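PDB 4A6D: acetylserotonin O-methyltransferase from Homo sapiens, which catalyses the last step of melatonin synthesis, transferring a methyl group from S-adenosyl-L-methionine to the hydroxyl of N-acetylserotonin. Local coordinates for residues A[129-134]-A[304-309]; A[114-119]-A[133-138]; A[253-258]-A[309-314]; A[106-111]-A[154-159]. All blocks are in the same frame, centred on the assembly; numbering follows the deposited sequence.

Interaction 1. Residues A[129-134]-A[304-309]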
# COMPACT_ATOMS: atom_id res chain seq x y z
N ASN A 129 -0.20 -3.50 -19.53
CA ASN A 129 0.87 -3.08 -18.62
C ASN A 129 1.32 -1.61 -18.82
O ASN A 129 1.05 -1.02 -19.86
CB ASN A 129 2.04 -4.05 -18.63
CG ASN A 129 2.98 -3.97 -19.81
OD1 ASN A 129 3.68 -2.97 -20.01
ND2 ASN A 129 3.14 -5.09 -20.50
N GLN A 130 1.99 -1.03 -17.80
CA GLN A 130 2.35 0.38 -17.78
C GLN A 130 3.85 0.70 -17.64
O GLN A 130 4.18 1.74 -17.06
CB GLN A 130 1.54 1.13 -16.69
CG GLN A 130 0.08 0.74 -16.56
CD GLN A 130 -0.76 1.23 -17.70
OE1 GLN A 130 -0.97 0.54 -18.70
NE2 GLN A 130 -1.29 2.42 -17.57
N TYR A 131 4.75 -0.12 -18.18
CA TYR A 131 6.19 0.19 -18.09
C TYR A 131 6.55 1.50 -18.80
O TYR A 131 7.39 2.26 -18.30
CB TYR A 131 7.05 -0.96 -18.63
CG TYR A 131 7.33 -2.03 -17.59
CD1 TYR A 131 8.34 -1.86 -16.64
CD2 TYR A 131 6.62 -3.22 -17.58
CE1 TYR A 131 8.58 -2.83 -15.66
CE2 TYR A 131 6.88 -4.22 -16.64
CZ TYR A 131 7.85 -4.01 -15.67
OH TYR A 131 8.11 -5.01 -14.76
N LEU A 132 5.92 1.78 -19.96
CA LEU A 132 6.16 3.02 -20.69
C LEU A 132 5.61 4.24 -19.93
O LEU A 132 6.27 5.28 -19.90
CB LEU A 132 5.59 2.95 -22.12
CG LEU A 132 6.04 4.10 -23.06
CD1 LEU A 132 7.20 3.67 -23.94
CD2 LEU A 132 4.89 4.64 -23.89
N GLU A 133 4.43 4.10 -19.29
CA GLU A 133 3.79 5.20 -18.55
C GLU A 133 4.45 5.47 -17.20
O GLU A 133 4.32 6.57 -16.68
CB GLU A 133 2.28 4.96 -18.37
CG GLU A 133 1.50 4.80 -19.68
CD GLU A 133 1.34 3.40 -20.25
OE1 GLU A 133 2.33 2.63 -20.31
OE2 GLU A 133 0.22 3.09 -20.72
N THR A 134 5.14 4.47 -16.63
CA THR A 134 5.79 4.54 -15.32
C THR A 134 7.28 4.84 -15.40
O THR A 134 7.77 5.67 -14.64
CB THR A 134 5.59 3.23 -14.50
OG1 THR A 134 4.27 2.73 -14.69
CG2 THR A 134 5.85 3.42 -13.03
N LEU A 304 -1.43 -8.03 -14.86
CA LEU A 304 -2.09 -7.11 -15.77
C LEU A 304 -1.30 -5.78 -15.79
O LEU A 304 -0.99 -5.27 -16.86
CB LEU A 304 -3.57 -6.86 -15.39
CG LEU A 304 -4.29 -5.74 -16.16
CD1 LEU A 304 -4.46 -6.10 -17.65
CD2 LEU A 304 -5.62 -5.42 -15.56
N VAL A 305 -0.95 -5.28 -14.60
CA VAL A 305 -0.20 -4.04 -14.38
C VAL A 305 1.24 -4.14 -14.91
O VAL A 305 1.75 -3.17 -15.46
CB VAL A 305 -0.26 -3.65 -12.87
CG1 VAL A 305 0.73 -2.56 -12.52
CG2 VAL A 305 -1.66 -3.23 -12.47
N GLN A 306 1.89 -5.30 -14.77
CA GLN A 306 3.29 -5.47 -15.15
C GLN A 306 3.62 -6.32 -16.40
O GLN A 306 4.26 -5.80 -17.31
CB GLN A 306 4.11 -5.91 -13.93
CG GLN A 306 4.48 -4.74 -13.02
CD GLN A 306 5.40 -5.17 -11.90
OE1 GLN A 306 6.63 -5.28 -12.06
NE2 GLN A 306 4.83 -5.40 -10.75
N THR A 307 3.25 -7.60 -16.44
CA THR A 307 3.54 -8.48 -17.55
C THR A 307 2.46 -8.40 -18.67
O THR A 307 1.80 -7.38 -18.83
CB THR A 307 3.69 -9.90 -17.04
OG1 THR A 307 2.41 -10.39 -16.67
CG2 THR A 307 4.71 -10.03 -15.90
N GLU A 308 2.30 -9.51 -19.42
CA GLU A 308 1.32 -9.69 -20.51
C GLU A 308 0.35 -10.81 -20.14
O GLU A 308 -0.57 -11.11 -20.91
CB GLU A 308 2.04 -10.06 -21.80
CG GLU A 308 2.66 -8.89 -22.55
CD GLU A 308 3.57 -9.27 -23.70
OE1 GLU A 308 3.66 -10.48 -24.04
OE2 GLU A 308 4.22 -8.36 -24.26
N GLY A 309 0.52 -11.36 -18.95
CA GLY A 309 -0.28 -12.48 -18.48
C GLY A 309 -1.32 -12.25 -17.40
O GLY A 309 -1.90 -11.17 -17.28
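The backbones of N129 and V305 come together with their CA atoms 4.5 Å apart, and the amide N of Q130 donates to V305 O (3.2 Å), so that the residue at the N-cap position of helix 131-135 is tied to the end of helix 294-305. The same carbonyl oxygen also receives a CA-H...O contact from N129 CA. N129 carries the side-chain part. Its first torsion (chi1 77°) sets CG between the backbone N and the carbonyl carbon, which turns the amide along the 306-308 backbone. From there ND2 donates to T307 O (3.1 Å); the acceptor lies nearly in the plane of the asparagine amide, whereas the donor stands well above the carbonyl plane of T307. A leucine at N129 would probably leave T307 O without this donor and the backbone at T307 less firmly held. Y131 brings its ring to Q306 O, which N129 CB also touches; this oxygen lies at the ring edge, 3.1 Å from CE2. The tyrosine OH lies 3.1 Å from Q306 OE1, with ring and amide planes 62° apart. Q306, a substrate-binding residue, gives its NE2 to N302, another residue of the substrate site, while T307 OG1 takes the amide N of G309 in an ST turn and is also hydrogen-bonded to M303 O. Around this junction, helices 120-126 and 103-117 pack on V305, helix 142-146 lies against Y131 and T307, and L304 touches G59 of the second subunit.

Interaction 2. Residues A[114-119]-A[133-138]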
# COMPACT_ATOMS: atom_id res chain seq x y z
N TYR A 114 5.39 -1.10 -6.77
CA TYR A 114 4.72 0.01 -6.08
C TYR A 114 4.50 1.16 -7.04
O TYR A 114 3.38 1.68 -7.11
CB TYR A 114 5.52 0.43 -4.83
CG TYR A 114 4.85 1.50 -4.02
CD1 TYR A 114 5.01 2.86 -4.32
CD2 TYR A 114 4.07 1.18 -2.91
CE1 TYR A 114 4.39 3.85 -3.57
CE2 TYR A 114 3.46 2.17 -2.14
CZ TYR A 114 3.60 3.50 -2.49
OH TYR A 114 3.02 4.49 -1.72
N ARG A 115 5.54 1.54 -7.79
CA ARG A 115 5.50 2.60 -8.80
C ARG A 115 4.42 2.26 -9.84
O ARG A 115 3.45 3.01 -9.96
CB ARG A 115 6.88 2.77 -9.46
CG ARG A 115 7.75 3.82 -8.78
CD ARG A 115 8.63 4.61 -9.75
NE ARG A 115 7.88 5.37 -10.78
CZ ARG A 115 7.26 6.53 -10.58
NH1 ARG A 115 7.25 7.10 -9.37
NH2 ARG A 115 6.63 7.13 -11.58
N CYS A 116 4.53 1.08 -10.50
CA CYS A 116 3.58 0.55 -11.49
C CYS A 116 2.12 0.62 -11.00
O CYS A 116 1.25 1.14 -11.70
CB CYS A 116 3.97 -0.87 -11.90
SG CYS A 116 5.24 -0.95 -13.19
N TRP A 117 1.89 0.18 -9.75
CA TRP A 117 0.57 0.15 -9.13
C TRP A 117 -0.14 1.51 -8.96
O TRP A 117 -1.36 1.55 -8.83
CB TRP A 117 0.56 -0.72 -7.88
CG TRP A 117 0.35 -2.18 -8.17
CD1 TRP A 117 1.25 -3.05 -8.73
CD2 TRP A 117 -0.85 -2.92 -7.96
NE1 TRP A 117 0.71 -4.31 -8.78
CE2 TRP A 117 -0.60 -4.25 -8.35
CE3 TRP A 117 -2.14 -2.59 -7.46
CZ2 TRP A 117 -1.56 -5.26 -8.26
CZ3 TRP A 117 -3.09 -3.59 -7.37
CH2 TRP A 117 -2.80 -4.91 -7.78
N GLY A 118 0.61 2.61 -9.05
CA GLY A 118 0.03 3.94 -9.04
C GLY A 118 -0.79 4.17 -10.30
O GLY A 118 -1.76 4.93 -10.31
N HIS A 119 -0.43 3.46 -11.38
CA HIS A 119 -1.10 3.50 -12.67
C HIS A 119 -2.13 2.35 -12.82
O HIS A 119 -2.46 1.99 -13.95
CB HIS A 119 -0.07 3.48 -13.82
CG HIS A 119 0.95 4.55 -13.72
ND1 HIS A 119 0.69 5.84 -14.12
CD2 HIS A 119 2.22 4.49 -13.24
CE1 HIS A 119 1.79 6.53 -13.86
NE2 HIS A 119 2.74 5.76 -13.34
N GLU A 133 4.43 4.10 -19.29
CA GLU A 133 3.79 5.20 -18.55
C GLU A 133 4.45 5.47 -17.20
O GLU A 133 4.32 6.57 -16.68
CB GLU A 133 2.28 4.96 -18.37
CG GLU A 133 1.50 4.80 -19.68
CD GLU A 133 1.34 3.40 -20.25
OE1 GLU A 133 2.33 2.63 -20.31
OE2 GLU A 133 0.22 3.09 -20.72
N THR A 134 5.14 4.47 -16.63
CA THR A 134 5.79 4.54 -15.32
C THR A 134 7.28 4.84 -15.40
O THR A 134 7.77 5.67 -14.64
CB THR A 134 5.59 3.23 -14.50
OG1 THR A 134 4.27 2.73 -14.69
CG2 THR A 134 5.85 3.42 -13.03
N PHE A 135 8.01 4.10 -16.26
CA PHE A 135 9.46 4.21 -16.35
C PHE A 135 10.01 4.87 -17.61
O PHE A 135 11.22 5.12 -17.68
CB PHE A 135 10.12 2.83 -16.12
CG PHE A 135 9.76 2.18 -14.80
CD1 PHE A 135 10.35 2.61 -13.61
CD2 PHE A 135 8.87 1.11 -14.75
CE1 PHE A 135 10.03 2.00 -12.40
CE2 PHE A 135 8.56 0.50 -13.53
CZ PHE A 135 9.14 0.95 -12.37
N GLY A 136 9.14 5.12 -18.59
CA GLY A 136 9.52 5.69 -19.89
C GLY A 136 10.14 4.65 -20.82
O GLY A 136 10.40 4.93 -21.99
N VAL A 137 10.36 3.44 -20.28
CA VAL A 137 10.99 2.30 -20.95
C VAL A 137 10.00 1.48 -21.82
O VAL A 137 9.01 0.94 -21.28
CB VAL A 137 11.77 1.43 -19.91
CG1 VAL A 137 12.26 0.11 -20.52
CG2 VAL A 137 12.94 2.21 -19.31
N PRO A 138 10.28 1.34 -23.15
CA PRO A 138 9.40 0.53 -24.02
C PRO A 138 9.35 -0.95 -23.60
O PRO A 138 10.39 -1.56 -23.32
CB PRO A 138 10.01 0.71 -25.42
CG PRO A 138 10.88 1.93 -25.33
CD PRO A 138 11.40 1.91 -23.92
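Van der Waals packing makes up this surface contact, which joins the end of helix 103-117 to the short helix 131-135, with helix 120-126 between them in the chain, in the helical part of the O-methyltransferase fold beside the dimer interface. T134 is central, its CA 6.0 Å from that of C116. With CG2 anti to its backbone N, the threonine directs its methyl at R115 and the 115-116 backbone, 3.6 Å from R115 NE and over one face of F135 near its rim. The bent arginine chain slides past T134 in the opposite direction, and its CD lies 4.0 Å from F135 CE1, with guanidinium and phenyl planes 70° apart. An alanine at R115 would keep the CB contact but is likely to leave the T134 methyl and F135 CE1 without the cover of NE and CD, opening a gap at the surface. One helical turn on from R115, H119 crosses T134 obliquely, its CD2 3.1 Å from T134 OG1, a hydroxyl already bonded to Q130 O; one face of the imidazole meets the E133 backbone. F135 has a cation-pi partner in R148, and Y114 stacks on Y114 of the second subunit. More deeply placed, C116 forms a sulfur-aromatic contact in which SG approaches the F135 ring obliquely, 3.6 Å from CE2.

Interaction 3. Residues A[253-258]-A[309-314]. With SAM (S-adenosylmethionine), chain D.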
# COMPACT_ATOMS: atom_id res chain seq x y z
N VAL A 253 6.67 -18.87 -15.29
CA VAL A 253 6.96 -18.49 -16.66
C VAL A 253 5.62 -18.23 -17.32
O VAL A 253 5.41 -17.15 -17.81
CB VAL A 253 7.82 -19.57 -17.40
CG1 VAL A 253 7.87 -19.30 -18.89
CG2 VAL A 253 9.23 -19.65 -16.81
N LEU A 254 4.70 -19.20 -17.29
CA LEU A 254 3.39 -19.11 -17.94
C LEU A 254 2.55 -17.88 -17.53
O LEU A 254 1.90 -17.26 -18.37
CB LEU A 254 2.60 -20.44 -17.77
CG LEU A 254 3.16 -21.69 -18.48
CD1 LEU A 254 2.23 -22.89 -18.32
CD2 LEU A 254 3.41 -21.43 -19.98
N HIS A 255 2.61 -17.50 -16.27
CA HIS A 255 1.85 -16.34 -15.81
C HIS A 255 2.28 -14.99 -16.44
O HIS A 255 1.51 -14.03 -16.38
CB HIS A 255 1.77 -16.30 -14.26
CG HIS A 255 3.01 -15.81 -13.58
ND1 HIS A 255 2.98 -15.31 -12.29
CD2 HIS A 255 4.28 -15.73 -14.04
CE1 HIS A 255 4.22 -14.93 -12.02
NE2 HIS A 255 5.04 -15.19 -13.03
N ASP A 256 3.49 -14.92 -17.06
CA ASP A 256 4.00 -13.68 -17.68
C ASP A 256 3.38 -13.40 -19.03
O ASP A 256 3.52 -12.28 -19.55
CB ASP A 256 5.53 -13.74 -17.88
CG ASP A 256 6.41 -13.90 -16.65
OD1 ASP A 256 6.07 -13.30 -15.60
OD2 ASP A 256 7.50 -14.53 -16.77
N TRP A 257 2.76 -14.42 -19.63
CA TRP A 257 2.28 -14.35 -21.00
C TRP A 257 0.83 -14.69 -21.19
O TRP A 257 0.25 -15.43 -20.40
CB TRP A 257 3.11 -15.31 -21.88
CG TRP A 257 4.60 -15.30 -21.65
CD1 TRP A 257 5.35 -16.29 -21.07
CD2 TRP A 257 5.53 -14.27 -22.02
NE1 TRP A 257 6.69 -15.95 -21.09
CE2 TRP A 257 6.82 -14.70 -21.64
CE3 TRP A 257 5.40 -13.03 -22.69
CZ2 TRP A 257 7.97 -13.94 -21.89
CZ3 TRP A 257 6.54 -12.28 -22.96
CH2 TRP A 257 7.81 -12.73 -22.56
N ALA A 258 0.27 -14.23 -22.30
CA ALA A 258 -1.09 -14.50 -22.74
C ALA A 258 -1.17 -15.95 -23.30
O ALA A 258 -0.14 -16.59 -23.56
CB ALA A 258 -1.48 -13.49 -23.81
N GLY A 309 0.52 -11.36 -18.95
CA GLY A 309 -0.28 -12.48 -18.48
C GLY A 309 -1.32 -12.25 -17.40
O GLY A 309 -1.90 -11.17 -17.28
N GLN A 310 -1.56 -13.29 -16.63
CA GLN A 310 -2.59 -13.39 -15.60
C GLN A 310 -2.29 -14.63 -14.81
O GLN A 310 -1.49 -15.48 -15.26
CB GLN A 310 -3.98 -13.59 -16.29
CG GLN A 310 -3.99 -14.76 -17.29
CD GLN A 310 -5.26 -15.03 -18.08
OE1 GLN A 310 -5.23 -15.22 -19.32
NE2 GLN A 310 -6.37 -15.25 -17.37
N GLU A 311 -2.94 -14.78 -13.66
CA GLU A 311 -2.88 -16.04 -12.92
C GLU A 311 -4.02 -16.90 -13.49
O GLU A 311 -4.94 -16.37 -14.13
CB GLU A 311 -2.96 -15.82 -11.39
CG GLU A 311 -1.76 -15.05 -10.82
CD GLU A 311 -0.36 -15.58 -11.07
OE1 GLU A 311 -0.18 -16.82 -11.17
OE2 GLU A 311 0.56 -14.75 -11.17
N ARG A 312 -3.93 -18.22 -13.38
CA ARG A 312 -4.96 -19.08 -13.98
C ARG A 312 -5.46 -20.14 -13.04
O ARG A 312 -4.78 -20.46 -12.07
CB ARG A 312 -4.45 -19.71 -15.32
CG ARG A 312 -4.05 -18.69 -16.41
CD ARG A 312 -3.25 -19.34 -17.52
NE ARG A 312 -3.14 -18.54 -18.73
CZ ARG A 312 -2.10 -17.77 -19.06
NH1 ARG A 312 -1.07 -17.65 -18.23
NH2 ARG A 312 -2.08 -17.13 -20.21
N THR A 313 -6.64 -20.69 -13.34
CA THR A 313 -7.28 -21.81 -12.62
C THR A 313 -6.71 -23.14 -13.10
O THR A 313 -6.23 -23.23 -14.26
CB THR A 313 -8.82 -21.82 -12.83
OG1 THR A 313 -9.13 -22.16 -14.18
CG2 THR A 313 -9.52 -20.49 -12.40
N PRO A 314 -6.83 -24.22 -12.28
CA PRO A 314 -6.36 -25.54 -12.72
C PRO A 314 -6.90 -25.98 -14.09
O PRO A 314 -6.15 -26.51 -14.94
CB PRO A 314 -6.85 -26.45 -11.60
CG PRO A 314 -6.83 -25.60 -10.41
CD PRO A 314 -7.36 -24.29 -10.90
N SAM D . 11.76 -19.60 -12.74
CA SAM D . 12.27 -18.49 -11.90
C SAM D . 11.60 -18.29 -10.52
O SAM D . 10.45 -18.64 -10.39
OXT SAM D . 12.20 -17.76 -9.52
CB SAM D . 12.24 -17.25 -12.76
CG SAM D . 10.82 -16.75 -13.07
SD SAM D . 10.97 -15.19 -14.01
CE SAM D . 9.36 -14.55 -13.83
C5' SAM D . 10.76 -15.71 -15.74
C4' SAM D . 12.15 -16.17 -16.21
O4' SAM D . 11.99 -16.47 -17.58
C3' SAM D . 13.24 -15.04 -16.09
O3' SAM D . 14.42 -15.52 -15.42
C2' SAM D . 13.45 -14.63 -17.58
O2' SAM D . 14.74 -14.13 -17.96
C1' SAM D . 13.15 -15.96 -18.29
N9 SAM D . 12.81 -15.79 -19.72
C8 SAM D . 11.92 -14.85 -20.25
N7 SAM D . 11.85 -14.99 -21.54
C5 SAM D . 12.74 -15.98 -21.95
C6 SAM D . 13.13 -16.55 -23.17
N6 SAM D . 12.51 -16.14 -24.31
N1 SAM D . 14.04 -17.58 -23.18
C2 SAM D . 14.66 -17.98 -22.06
N3 SAM D . 14.31 -17.45 -20.88
C4 SAM D . 13.35 -16.52 -20.76
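H255 and E311 lie side by side and point the same way, the imidazole and carboxylate planes turned 64° apart. The ring is brought there by its first torsion (chi1 78°), and its ND1 donates to E311 OE2 over 2.7 Å. That acceptor stays close to the imidazole plane and uses its syn lone pair, a geometry that fixes the rotation of the ring. A second group, R312, runs extended from CG to NE and presents the edge of its guanidinium to the backbone of 254-258. NH2 meets W257 O almost in plane and on a lone pair (2.9 Å), while NH1 reaches L254 O (3.0 Å) from above the carbonyl plane. W257 N takes the same L254 oxygen from the opposite face, so this buried carbonyl is held twice. R312 NH2 also makes a salt bridge with D259, which probably balances the charge, and Q310 CG covers one guanidinium face. G309 packs its CA against the 255-257 backbone, 3.2 Å from H255 O, a place where any CB would clash. D256 and W257 turn away from this seam towards the cofactor, with D256 OD2 3.5 Å from SAM CE, the methyl to be transferred. H255 is the inferred proton donor/acceptor and D256 binds substrate; a histidine oriented by a glutamate beside the SAM methyl is consistent with the active site of cation-independent O-methyltransferases of the class I, Rossmann-like fold.

Interaction 4. Residues A[106-111]-A[154-159]. With SO4 (sulfate ion), chain F.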
# COMPACT_ATOMS: atom_id res chain seq x y z
N LEU A 106 11.16 -7.67 -1.28
CA LEU A 106 10.52 -6.53 -0.63
C LEU A 106 11.04 -5.21 -1.20
O LEU A 106 10.24 -4.40 -1.65
CB LEU A 106 10.67 -6.61 0.88
CG LEU A 106 9.95 -7.78 1.55
CD1 LEU A 106 10.15 -7.75 3.03
CD2 LEU A 106 8.47 -7.78 1.23
N LYS A 107 12.37 -5.08 -1.32
CA LYS A 107 13.03 -3.94 -1.95
C LYS A 107 12.57 -3.82 -3.42
O LYS A 107 12.29 -2.71 -3.87
CB LYS A 107 14.55 -4.10 -1.90
CG LYS A 107 15.16 -3.92 -0.52
CD LYS A 107 16.59 -4.41 -0.54
CE LYS A 107 17.35 -4.06 0.70
NZ LYS A 107 18.78 -4.39 0.55
N TYR A 108 12.43 -4.95 -4.15
CA TYR A 108 11.97 -4.92 -5.54
C TYR A 108 10.51 -4.46 -5.66
O TYR A 108 10.22 -3.65 -6.54
CB TYR A 108 12.18 -6.28 -6.25
CG TYR A 108 11.68 -6.31 -7.67
CD1 TYR A 108 12.48 -5.89 -8.73
CD2 TYR A 108 10.39 -6.75 -7.97
CE1 TYR A 108 12.02 -5.92 -10.05
CE2 TYR A 108 9.92 -6.79 -9.28
CZ TYR A 108 10.74 -6.37 -10.32
OH TYR A 108 10.26 -6.39 -11.61
N MET A 109 9.60 -5.00 -4.80
CA MET A 109 8.18 -4.61 -4.74
C MET A 109 8.08 -3.08 -4.47
O MET A 109 7.30 -2.37 -5.11
CB MET A 109 7.44 -5.36 -3.61
CG MET A 109 7.17 -6.82 -3.88
SD MET A 109 5.96 -7.46 -2.69
CE MET A 109 6.33 -9.06 -2.71
N GLY A 110 8.94 -2.60 -3.57
CA GLY A 110 9.02 -1.20 -3.19
C GLY A 110 9.47 -0.28 -4.29
O GLY A 110 8.88 0.78 -4.49
N ARG A 111 10.51 -0.68 -5.03
CA ARG A 111 11.12 0.10 -6.11
C ARG A 111 10.41 0.01 -7.47
O ARG A 111 10.43 0.98 -8.21
CB ARG A 111 12.63 -0.26 -6.26
CG ARG A 111 13.48 0.19 -5.06
CD ARG A 111 14.79 -0.58 -4.89
NE ARG A 111 15.37 -0.38 -3.56
CZ ARG A 111 16.40 -1.06 -3.06
NH1 ARG A 111 16.99 -2.00 -3.77
NH2 ARG A 111 16.84 -0.79 -1.83
N LEU A 154 20.23 -7.89 -11.73
CA LEU A 154 20.75 -8.54 -10.53
C LEU A 154 19.69 -8.49 -9.42
O LEU A 154 19.40 -9.53 -8.82
CB LEU A 154 22.08 -7.92 -10.04
CG LEU A 154 22.70 -8.51 -8.75
CD1 LEU A 154 22.92 -10.03 -8.86
CD2 LEU A 154 24.00 -7.82 -8.41
N GLN A 155 19.06 -7.31 -9.20
CA GLN A 155 18.00 -7.14 -8.20
C GLN A 155 16.79 -8.04 -8.48
O GLN A 155 16.33 -8.73 -7.57
CB GLN A 155 17.63 -5.64 -7.98
CG GLN A 155 16.32 -5.37 -7.21
CD GLN A 155 16.41 -5.46 -5.70
OE1 GLN A 155 16.26 -4.45 -4.99
NE2 GLN A 155 16.54 -6.67 -5.15
N PHE A 156 16.29 -8.07 -9.74
CA PHE A 156 15.17 -8.93 -10.13
C PHE A 156 15.49 -10.40 -9.79
O PHE A 156 14.69 -11.08 -9.14
CB PHE A 156 14.84 -8.78 -11.63
CG PHE A 156 13.64 -9.58 -12.10
CD1 PHE A 156 12.35 -9.09 -11.94
CD2 PHE A 156 13.81 -10.84 -12.68
CE1 PHE A 156 11.24 -9.84 -12.35
CE2 PHE A 156 12.70 -11.60 -13.09
CZ PHE A 156 11.42 -11.09 -12.94
N MET A 157 16.68 -10.86 -10.21
CA MET A 157 17.20 -12.21 -10.02
C MET A 157 17.36 -12.59 -8.56
O MET A 157 17.04 -13.73 -8.19
CB MET A 157 18.53 -12.36 -10.75
CG MET A 157 18.37 -12.54 -12.24
SD MET A 157 19.96 -12.63 -13.09
CE MET A 157 20.62 -14.17 -12.39
N GLN A 158 17.84 -11.64 -7.72
CA GLN A 158 18.03 -11.85 -6.29
C GLN A 158 16.66 -11.93 -5.64
O GLN A 158 16.47 -12.72 -4.71
CB GLN A 158 18.80 -10.68 -5.66
CG GLN A 158 20.30 -10.57 -5.99
CD GLN A 158 20.82 -9.22 -5.52
OE1 GLN A 158 20.26 -8.15 -5.82
NE2 GLN A 158 21.91 -9.22 -4.76
N ALA A 159 15.70 -11.11 -6.12
CA ALA A 159 14.34 -11.01 -5.59
C ALA A 159 13.59 -12.30 -5.79
O ALA A 159 13.05 -12.86 -4.82
CB ALA A 159 13.59 -9.84 -6.23
S SO4 F . 20.21 -3.84 -2.97
O1 SO4 F . 19.77 -2.77 -2.04
O2 SO4 F . 20.04 -3.37 -4.35
O3 SO4 F . 21.61 -4.15 -2.72
O4 SO4 F . 19.40 -5.06 -2.76
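Helices 103-117 and 150-161 pack here along one flank of the SAM and substrate region, and at the outer edge K107 and R111 of helix 103-117 hold a sulfate that probably came from the crystallisation liquor. The axes of the two segments approach to 9.4 Å and cross at -129°, the nearest CA atoms being those of Y108 and A159. Y108 fills the inner part of the interface. With CG anti to the backbone N, its ring extends from helix 103-117 towards helix 150-161 and receives the edge of F156 on its face, an offset edge-to-face pair with centroids 5.5 Å apart and planes at 73°. F156 CD1 is the leading atom, 3.4 Å from Y108 OH. At the base of the tyrosine, CB rests on A159 CB at 3.8 Å, and Q155 CG lies at the ring edge near CD1. F156 also meets Y147, a SAM-binding residue, and Y108 touches the substrate-binding Q306. Towards the surface, the bent Q155 side chain brings OE1 to within 2.8 Å of R111 NH1, the two side chains crossing at about a right angle, with guanidinium and amide planes 44° apart. K107 CB lies over the centre of one guanidinium face. K107 NZ donates to sulfate O1 at 3.2 Å, R111 NH1 adds only weak bonds to the anion, and R111 NH2 is engaged by E30 in a salt bridge. The chemistry thus divides by depth: an edge-to-face aromatic pair near the cofactor, and toward the surface two cationic side chains whose combined charge probably attracts the anion.

How the interactions relate
Interactions 1 and 3 are buried, interaction 4 is partly so, and interaction 2 lies at the surface. Helix 131-135 serves both interactions 1 and 2, which touch where V305 packs on C116; helix 103-117 serves interactions 2 and 4. Interactions 1 and 3 share G309 and meet where E308 N lies 3.0 Å from D256 O, a probable hydrogen bond, so the chain from 304 to 314 passes from the substrate-binding Q306 along the loop that carries H255, the inferred proton donor/acceptor. Chemistry follows place: backbone carbonyls gripped by amides in interaction 1, charged and imidazole groups in interaction 3, nonpolar and sulfur contacts in interaction 2, and aromatic packing with an ionic margin in interaction 4.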